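Local coordinates for protein DNA polymerase (PDB 2PY5) that replicates phage DNA from a protein primer by processive strand-displacing synthesis, and proofreads the product with a 3'-5' exonuclease activity, at residues 440-452 / 457-471. The protein carries 2 engineered substitutions. Numbering follows the deposited sequence.
Sequences TTITAAQACYDRI and TDSIHLTGTEIPDVI. With EDO (1,2-ethanediol), chain X.
C448, just past helix 427-447, meets L462 of the palm-sheet hairpin 452-456/459-463 of this B-family polymerase, where I452 and L462 form an antiparallel non-hydrogen-bonded pair; the YCDTD motif runs from strand 452-456 into the turn. Packing is close here and the residues are buried: I452 CD1 lies 3.7 Å from L462 CD2, a methyl that also touches C448 CB. C448 SG, anti to its own carbonyl carbon (chi1 -59°), touches both P468 CG and I471 CG2, each at 3.8 Å and roughly at right angles around it. Further along the helix, I460 CD1 meets A444 CB and I460 CG2 meets A445 CB; W483 of strand 483-489 also packs on T441, A444 and I460. T441 OG1 donates to T457 O (2.8 Å) from above the carbonyl plane, tying the helix to the residue before D458, a ligand of the catalytic magnesium.

The outer side is more exposed. A447 CB touches V470 CG1 in one of two conformers of V470, and a water links D450 O to T463 OG1. At the far end of strand 459-463, the backbone of 463-466 curls round the R451 guanidinium, with L462 CD1 over one face, offset toward the rim. A bend at chi3 (60°) turns the planar group so that both carbonyls lie at its edge: NE and NH2 grip T463 O side-on, while NH1 and NH2 hold E466 O end-on at 3.0 and 2.9 Å. R451 O accepts T463 N at 2.9 Å, in the carbonyl plane.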
ATOM      1  N   THR F 440       0.898  19.743  -5.337  1.00 30.56           N
ATOM      2  CA  THR F 440      -0.381  19.843  -6.012  1.00 30.14           C
ATOM      3  C   THR F 440      -1.525  20.043  -5.030  1.00 30.14           C
ATOM      4  O   THR F 440      -2.385  20.921  -5.217  1.00 30.40           O
ATOM      5  CB  THR F 440      -0.646  18.608  -6.841  1.00 30.59           C
ATOM      6  OG1 THR F 440       0.397  18.473  -7.830  1.00 32.30           O
ATOM      7  CG2 THR F 440      -2.008  18.694  -7.519  1.00 32.76           C
ATOM      8  N   THR F 441      -1.537  19.216  -3.984  1.00 30.19           N
ATOM      9  CA  THR F 441      -2.624  19.246  -3.010  1.00 28.80           C
ATOM     10  C   THR F 441      -2.547  20.452  -2.061  1.00 29.89           C
ATOM     11  O   THR F 441      -3.537  21.145  -1.849  1.00 30.59           O
ATOM     12  CB  THR F 441      -2.631  17.922  -2.261  1.00 31.24           C
ATOM     13  OG1 THR F 441      -2.990  16.904  -3.208  1.00 31.85           O
ATOM     14  CG2 THR F 441      -3.596  17.944  -1.045  1.00 31.35           C
ATOM     15  N   ILE F 442      -1.361  20.724  -1.536  1.00 30.11           N
ATOM     16  CA  ILE F 442      -1.164  21.848  -0.621  1.00 31.62           C
ATOM     17  C   ILE F 442      -1.496  23.176  -1.293  1.00 30.00           C
ATOM     18  O   ILE F 442      -2.144  24.045  -0.683  1.00 30.39           O
ATOM     19  CB  ILE F 442       0.265  21.864  -0.055  1.00 30.43           C
ATOM     20  CG1 ILE F 442       0.490  20.626   0.804  1.00 29.42           C
ATOM     21  CG2 ILE F 442       0.519  23.154   0.723  1.00 31.23           C
ATOM     22  CD1 ILE F 442       1.949  20.355   1.145  1.00 30.08           C
ATOM     23  N   THR F 443      -1.076  23.360  -2.547  1.00 28.80           N
ATOM     24  CA  THR F 443      -1.317  24.644  -3.211  1.00 29.58           C
ATOM     25  C   THR F 443      -2.815  24.885  -3.483  1.00 29.19           C
ATOM     26  O   THR F 443      -3.290  26.010  -3.329  1.00 30.81           O
ATOM     27  CB  THR F 443      -0.475  24.812  -4.493  1.00 30.11           C
ATOM     28  OG1 THR F 443      -0.769  23.776  -5.421  1.00 33.33           O
ATOM     29  CG2 THR F 443       1.009  24.798  -4.168  1.00 30.63           C
ATOM     30  N   ALA F 444      -3.544  23.827  -3.838  1.00 28.38           N
ATOM     31  CA  ALA F 444      -4.989  23.952  -4.048  1.00 28.99           C
ATOM     32  C   ALA F 444      -5.688  24.219  -2.725  1.00 29.87           C
ATOM     33  O   ALA F 444      -6.523  25.100  -2.632  1.00 30.60           O
ATOM     34  CB  ALA F 444      -5.556  22.718  -4.715  1.00 29.86           C
ATOM     35  N   ALA F 445      -5.319  23.484  -1.689  1.00 30.65           N
ATOM     36  CA  ALA F 445      -5.889  23.734  -0.367  1.00 29.22           C
ATOM     37  C   ALA F 445      -5.639  25.156   0.115  1.00 29.73           C
ATOM     38  O   ALA F 445      -6.531  25.809   0.664  1.00 29.93           O
ATOM     39  CB  ALA F 445      -5.330  22.739   0.653  1.00 31.22           C
ATOM     40  N   GLN F 446      -4.411  25.623  -0.077  1.00 29.01           N
ATOM     41  CA  GLN F 446      -4.029  26.961   0.341  1.00 29.68           C
ATOM     42  C   GLN F 446      -4.810  28.035  -0.426  1.00 28.82           C
ATOM     43  O   GLN F 446      -5.229  29.038   0.142  1.00 31.48           O
ATOM     44  CB  GLN F 446      -2.532  27.171   0.166  1.00 30.94           C
ATOM     45  CG  GLN F 446      -2.017  28.495   0.677  1.00 30.79           C
ATOM     46  CD  GLN F 446      -2.239  28.670   2.164  1.00 30.75           C
ATOM     47  OE1 GLN F 446      -1.840  27.806   2.958  1.00 31.73           O
ATOM     48  NE2 GLN F 446      -2.859  29.779   2.558  1.00 30.18           N
ATOM     49  N   ALA F 447      -5.023  27.793  -1.718  1.00 29.84           N
ATOM     50  CA  ALA F 447      -5.841  28.693  -2.541  1.00 28.76           C
ATOM     51  C   ALA F 447      -7.263  28.808  -2.018  1.00 29.95           C
ATOM     52  O   ALA F 447      -7.935  29.834  -2.230  1.00 31.65           O
ATOM     53  CB  ALA F 447      -5.860  28.206  -3.973  1.00 31.32           C
ATOM     54  N   CYS F 448      -7.726  27.731  -1.364  1.00 30.07           N
ATOM     55  CA  CYS F 448      -9.064  27.647  -0.788  1.00 31.31           C
ATOM     56  C   CYS F 448      -9.034  27.740   0.733  1.00 30.62           C
ATOM     57  O   CYS F 448      -9.895  27.161   1.409  1.00 30.45           O
ATOM     58  CB  CYS F 448      -9.708  26.322  -1.201  1.00 33.11           C
ATOM     59  SG  CYS F 448      -9.861  26.088  -2.993  1.00 33.79           S
ATOM     60  N   TYR F 449      -8.051  28.457   1.277  1.00 31.47           N
ATOM     61  CA  TYR F 449      -7.828  28.475   2.721  1.00 31.69           C
ATOM     62  C   TYR F 449      -9.057  28.828   3.547  1.00 31.74           C
ATOM     63  O   TYR F 449      -9.243  28.279   4.633  1.00 30.62           O
ATOM     64  CB  TYR F 449      -6.676  29.421   3.080  1.00 33.46           C
ATOM     65  CG  TYR F 449      -6.302  29.377   4.544  1.00 33.40           C
ATOM     66  CD1 TYR F 449      -5.535  28.332   5.052  1.00 34.21           C
ATOM     67  CD2 TYR F 449      -6.728  30.364   5.416  1.00 34.31           C
ATOM     68  CE1 TYR F 449      -5.192  28.269   6.393  1.00 36.56           C
ATOM     69  CE2 TYR F 449      -6.378  30.322   6.768  1.00 37.46           C
ATOM     70  CZ  TYR F 449      -5.616  29.265   7.246  1.00 36.71           C
ATOM     71  OH  TYR F 449      -5.269  29.207   8.582  1.00 39.12           O
ATOM     72  N   ASP F 450      -9.891  29.743   3.043  1.00 30.78           N
ATOM     73  CA  ASP F 450     -11.084  30.183   3.782  1.00 32.08           C
ATOM     74  C   ASP F 450     -12.152  29.096   3.975  1.00 32.14           C
ATOM     75  O   ASP F 450     -13.043  29.248   4.807  1.00 32.61           O
ATOM     76  CB  ASP F 450     -11.705  31.442   3.144  1.00 34.69           C
ATOM     77  CG  ASP F 450     -12.101  31.257   1.666  1.00 38.78           C
ATOM     78  OD1 ASP F 450     -12.622  32.232   1.080  1.00 42.77           O
ATOM     79  OD2 ASP F 450     -11.894  30.186   1.079  1.00 39.98           O
ATOM     80  N   ARG F 451     -12.040  28.014   3.200  1.00 30.14           N
ATOM     81  CA  ARG F 451     -13.029  26.930   3.204  1.00 30.08           C
ATOM     82  C   ARG F 451     -12.419  25.560   3.495  1.00 31.47           C
ATOM     83  O   ARG F 451     -13.141  24.591   3.596  1.00 30.33           O
ATOM     84  CB  ARG F 451     -13.746  26.905   1.852  1.00 31.77           C
ATOM     85  CG  ARG F 451     -14.613  28.143   1.603  1.00 31.12           C
ATOM     86  CD  ARG F 451     -15.128  28.169   0.167  1.00 33.42           C
ATOM     87  NE  ARG F 451     -15.945  26.994  -0.144  1.00 32.11           N
ATOM     88  CZ  ARG F 451     -16.484  26.734  -1.334  1.00 33.66           C
ATOM     89  NH1 ARG F 451     -16.293  27.566  -2.352  1.00 33.02           N
ATOM     90  NH2 ARG F 451     -17.208  25.635  -1.504  1.00 31.97           N
ATOM     91  N   ILE F 452     -11.098  25.480   3.635  1.00 30.29           N
ATOM     92  CA  ILE F 452     -10.433  24.183   3.746  1.00 30.20           C
ATOM     93  C   ILE F 452     -10.698  23.503   5.090  1.00 30.86           C
ATOM     94  O   ILE F 452     -10.469  24.081   6.158  1.00 31.93           O
ATOM     95  CB  ILE F 452      -8.910  24.275   3.472  1.00 29.44           C
ATOM     96  CG1 ILE F 452      -8.297  22.886   3.318  1.00 31.09           C
ATOM     97  CG2 ILE F 452      -8.177  25.076   4.592  1.00 29.19           C
ATOM     98  CD1 ILE F 452      -8.770  22.109   2.081  1.00 31.25           C
ATOM     99  N   THR F 457      -3.801  13.409   0.747  1.00 32.25           N
ATOM    100  CA  THR F 457      -2.976  12.906  -0.346  1.00 32.18           C
ATOM    101  C   THR F 457      -3.334  13.510  -1.673  1.00 33.63           C
ATOM    102  O   THR F 457      -2.548  14.287  -2.202  1.00 32.41           O
ATOM    103  CB  THR F 457      -2.945  11.368  -0.412  1.00 34.20           C
ATOM    104  OG1 THR F 457      -2.481  10.872   0.836  1.00 37.05           O
ATOM    105  CG2 THR F 457      -1.985  10.888  -1.523  1.00 36.59           C
ATOM    106  N   ASP F 458      -4.508  13.152  -2.197  1.00 32.02           N
ATOM    107  CA  ASP F 458      -4.982  13.625  -3.507  1.00 31.53           C
ATOM    108  C   ASP F 458      -6.336  14.294  -3.387  1.00 32.88           C
ATOM    109  O   ASP F 458      -6.967  14.561  -4.390  1.00 33.58           O
ATOM    110  CB  ASP F 458      -5.079  12.450  -4.521  1.00 32.36           C
ATOM    111  CG  ASP F 458      -5.934  11.304  -4.040  1.00 37.53           C
ATOM    112  OD1 ASP F 458      -5.954  10.236  -4.713  1.00 35.73           O
ATOM    113  OD2 ASP F 458      -6.570  11.440  -2.973  1.00 35.01           O
ATOM    114  N   SER F 459      -6.777  14.606  -2.168  1.00 32.00           N
ATOM    115  CA  SER F 459      -8.136  15.079  -1.994  0.70 32.43           C
ATOM    116  C   SER F 459      -8.176  16.263  -1.066  1.00 32.31           C
ATOM    117  O   SER F 459      -7.423  16.340  -0.108  1.00 32.77           O
ATOM    118  CB  SER F 459      -9.027  13.980  -1.451  0.70 35.30           C
ATOM    119  OG  SER F 459      -9.030  12.855  -2.314  0.70 39.76           O
ATOM    120  N   ILE F 460      -9.045  17.208  -1.394  1.00 31.24           N
ATOM    121  CA  ILE F 460      -9.314  18.341  -0.505  1.00 29.86           C
ATOM    122  C   ILE F 460     -10.818  18.422  -0.230  1.00 31.19           C
ATOM    123  O   ILE F 460     -11.647  18.231  -1.108  1.00 30.16           O
ATOM    124  CB  ILE F 460      -8.792  19.693  -1.047  1.00 31.05           C
ATOM    125  CG1 ILE F 460      -9.444  20.082  -2.378  1.00 33.48           C
ATOM    126  CG2 ILE F 460      -7.257  19.626  -1.178  1.00 33.98           C
ATOM    127  CD1 ILE F 460      -8.972  21.449  -2.896  1.00 35.65           C
ATOM    128  N   HIS F 461     -11.148  18.696   1.023  1.00 29.14           N
ATOM    129  CA  HIS F 461     -12.530  18.772   1.483  1.00 29.48           C
ATOM    130  C   HIS F 461     -12.775  20.205   1.919  1.00 29.49           C
ATOM    131  O   HIS F 461     -12.009  20.730   2.740  1.00 29.68           O
ATOM    132  CB  HIS F 461     -12.740  17.865   2.697  1.00 29.80           C
ATOM    133  CG  HIS F 461     -12.494  16.406   2.446  1.00 30.25           C
ATOM    134  ND1 HIS F 461     -13.194  15.421   3.112  1.00 30.95           N
ATOM    135  CD2 HIS F 461     -11.619  15.761   1.637  1.00 32.95           C
ATOM    136  CE1 HIS F 461     -12.766  14.238   2.718  1.00 31.24           C
ATOM    137  NE2 HIS F 461     -11.810  14.411   1.821  1.00 32.66           N
ATOM    138  N   LEU F 462     -13.845  20.817   1.403  1.00 28.91           N
ATOM    139  CA  LEU F 462     -14.172  22.227   1.652  1.00 29.41           C
ATOM    140  C   LEU F 462     -15.558  22.358   2.269  1.00 29.37           C
ATOM    141  O   LEU F 462     -16.455  21.571   1.975  1.00 28.94           O
ATOM    142  CB  LEU F 462     -14.196  23.010   0.334  1.00 31.79           C
ATOM    143  CG  LEU F 462     -12.976  22.985  -0.589  1.00 32.22           C
ATOM    144  CD1 LEU F 462     -13.214  23.939  -1.762  1.00 33.73           C
ATOM    145  CD2 LEU F 462     -11.711  23.334   0.153  1.00 33.93           C
ATOM    146  N   THR F 463     -15.751  23.407   3.067  1.00 28.91           N
ATOM    147  CA  THR F 463     -17.103  23.829   3.425  1.00 29.82           C
ATOM    148  C   THR F 463     -17.797  24.435   2.190  1.00 29.80           C
ATOM    149  O   THR F 463     -17.140  24.883   1.246  1.00 31.65           O
ATOM    150  CB  THR F 463     -17.101  24.865   4.558  1.00 30.10           C
ATOM    151  OG1 THR F 463     -16.352  26.016   4.153  1.00 30.89           O
ATOM    152  CG2 THR F 463     -16.499  24.290   5.842  1.00 31.25           C
ATOM    153  N   GLY F 464     -19.126  24.429   2.180  1.00 30.33           N
ATOM    154  CA  GLY F 464     -19.882  24.971   1.050  1.00 29.91           C
ATOM    155  C   GLY F 464     -19.985  24.042  -0.147  1.00 30.40           C
ATOM    156  O   GLY F 464     -19.268  23.044  -0.242  1.00 31.97           O
ATOM    157  N   THR F 465     -20.860  24.392  -1.091  1.00 30.77           N
ATOM    158  CA  THR F 465     -21.165  23.486  -2.204  1.00 31.74           C
ATOM    159  C   THR F 465     -20.867  24.053  -3.606  1.00 32.13           C
ATOM    160  O   THR F 465     -21.085  23.357  -4.593  1.00 33.02           O
ATOM    161  CB  THR F 465     -22.626  23.040  -2.143  1.00 32.64           C
ATOM    162  OG1 THR F 465     -23.469  24.162  -2.382  1.00 33.85           O
ATOM    163  CG2 THR F 465     -22.943  22.435  -0.779  1.00 32.80           C
ATOM    164  N   GLU F 466     -20.355  25.283  -3.693  1.00 31.99           N
ATOM    165  CA  GLU F 466     -19.979  25.873  -4.983  1.00 31.26           C
ATOM    166  C   GLU F 466     -18.491  25.727  -5.257  1.00 30.85           C
ATOM    167  O   GLU F 466     -17.668  25.869  -4.358  1.00 32.53           O
ATOM    168  CB  GLU F 466     -20.369  27.350  -5.033  1.00 36.79           C
ATOM    169  CG  GLU F 466     -21.860  27.611  -4.819  1.00 40.40           C
ATOM    170  CD  GLU F 466     -22.758  27.062  -5.932  1.00 45.86           C
ATOM    171  OE1 GLU F 466     -23.995  27.052  -5.739  1.00 51.18           O
ATOM    172  OE2 GLU F 466     -22.249  26.646  -6.997  1.00 51.29           O
ATOM    173  N   ILE F 467     -18.143  25.428  -6.503  1.00 32.99           N
ATOM    174  CA  ILE F 467     -16.738  25.305  -6.868  1.00 31.25           C
ATOM    175  C   ILE F 467     -16.046  26.664  -6.652  1.00 30.46           C
ATOM    176  O   ILE F 467     -16.519  27.685  -7.164  1.00 32.64           O
ATOM    177  CB  ILE F 467     -16.566  24.845  -8.322  1.00 31.87           C
ATOM    178  CG1 ILE F 467     -17.125  23.423  -8.496  1.00 34.84           C
ATOM    179  CG2 ILE F 467     -15.086  24.856  -8.706  1.00 32.31           C
ATOM    180  CD1 ILE F 467     -17.289  22.993  -9.939  1.00 36.08           C
ATOM    181  N   PRO F 468     -14.949  26.684  -5.859  1.00 31.50           N
ATOM    182  CA  PRO F 468     -14.225  27.948  -5.707  1.00 32.77           C
ATOM    183  C   PRO F 468     -13.725  28.506  -7.049  1.00 34.04           C
ATOM    184  O   PRO F 468     -13.185  27.761  -7.867  1.00 34.12           O
ATOM    185  CB  PRO F 468     -13.043  27.581  -4.806  1.00 34.41           C
ATOM    186  CG  PRO F 468     -13.435  26.328  -4.127  1.00 33.94           C
ATOM    187  CD  PRO F 468     -14.351  25.598  -5.053  1.00 33.53           C
ATOM    188  N   ASP F 469     -13.919  29.806  -7.252  1.00 36.03           N
ATOM    189  CA  ASP F 469     -13.471  30.480  -8.473  0.90 37.36           C
ATOM    190  C   ASP F 469     -11.990  30.222  -8.746  1.00 35.73           C
ATOM    191  O   ASP F 469     -11.587  30.028  -9.900  1.00 36.59           O
ATOM    192  CB  ASP F 469     -13.706  31.994  -8.368  0.90 38.91           C
ATOM    193  CG  ASP F 469     -15.171  32.386  -8.498  0.90 43.58           C
ATOM    194  OD1 ASP F 469     -16.024  31.523  -8.802  0.90 45.17           O
ATOM    195  OD2 ASP F 469     -15.477  33.583  -8.295  0.90 45.53           O
ATOM    196  N   VAL F 470     -11.182  30.207  -7.683  1.00 36.35           N
ATOM    197  CA  VAL F 470      -9.728  30.117  -7.826  0.50 37.47           C
ATOM    198  C   VAL F 470      -9.248  28.778  -8.418  1.00 37.71           C
ATOM    199  O   VAL F 470      -8.145  28.715  -8.980  1.00 40.46           O
ATOM    200  CB  VAL F 470      -9.007  30.402  -6.482  0.50 39.18           C
ATOM    201  CG1 VAL F 470      -7.502  30.279  -6.638  0.50 39.26           C
ATOM    202  CG2 VAL F 470      -9.347  31.791  -5.986  0.50 41.41           C
ATOM    203  N   ILE F 471     -10.065  27.720  -8.304  1.00 35.26           N
ATOM    204  CA  ILE F 471      -9.703  26.406  -8.881  1.00 34.85           C
ATOM    205  C   ILE F 471     -10.582  25.962 -10.053  1.00 35.15           C
ATOM    206  O   ILE F 471     -10.373  24.887 -10.600  1.00 34.80           O
ATOM    207  CB  ILE F 471      -9.640  25.256  -7.798  1.00 35.62           C
ATOM    208  CG1 ILE F 471     -11.023  24.868  -7.278  1.00 35.33           C
ATOM    209  CG2 ILE F 471      -8.729  25.646  -6.643  1.00 36.71           C
ATOM    210  CD1 ILE F 471     -10.991  23.651  -6.350  1.00 35.89           C
TER
HETATM  211  C1  EDO X9013       0.006  29.098  -2.588  1.00 46.71           C
HETATM  212  O1  EDO X9013       0.108  30.402  -2.000  1.00 49.63           O
HETATM  213  C2  EDO X9013      -0.844  29.149  -3.854  1.00 47.73           C
HETATM  214  O2  EDO X9013      -2.052  28.371  -3.733  1.00 43.46           O
HETATM  215  O   HOH W   1     -15.601  27.768   6.079  1.00 31.06           O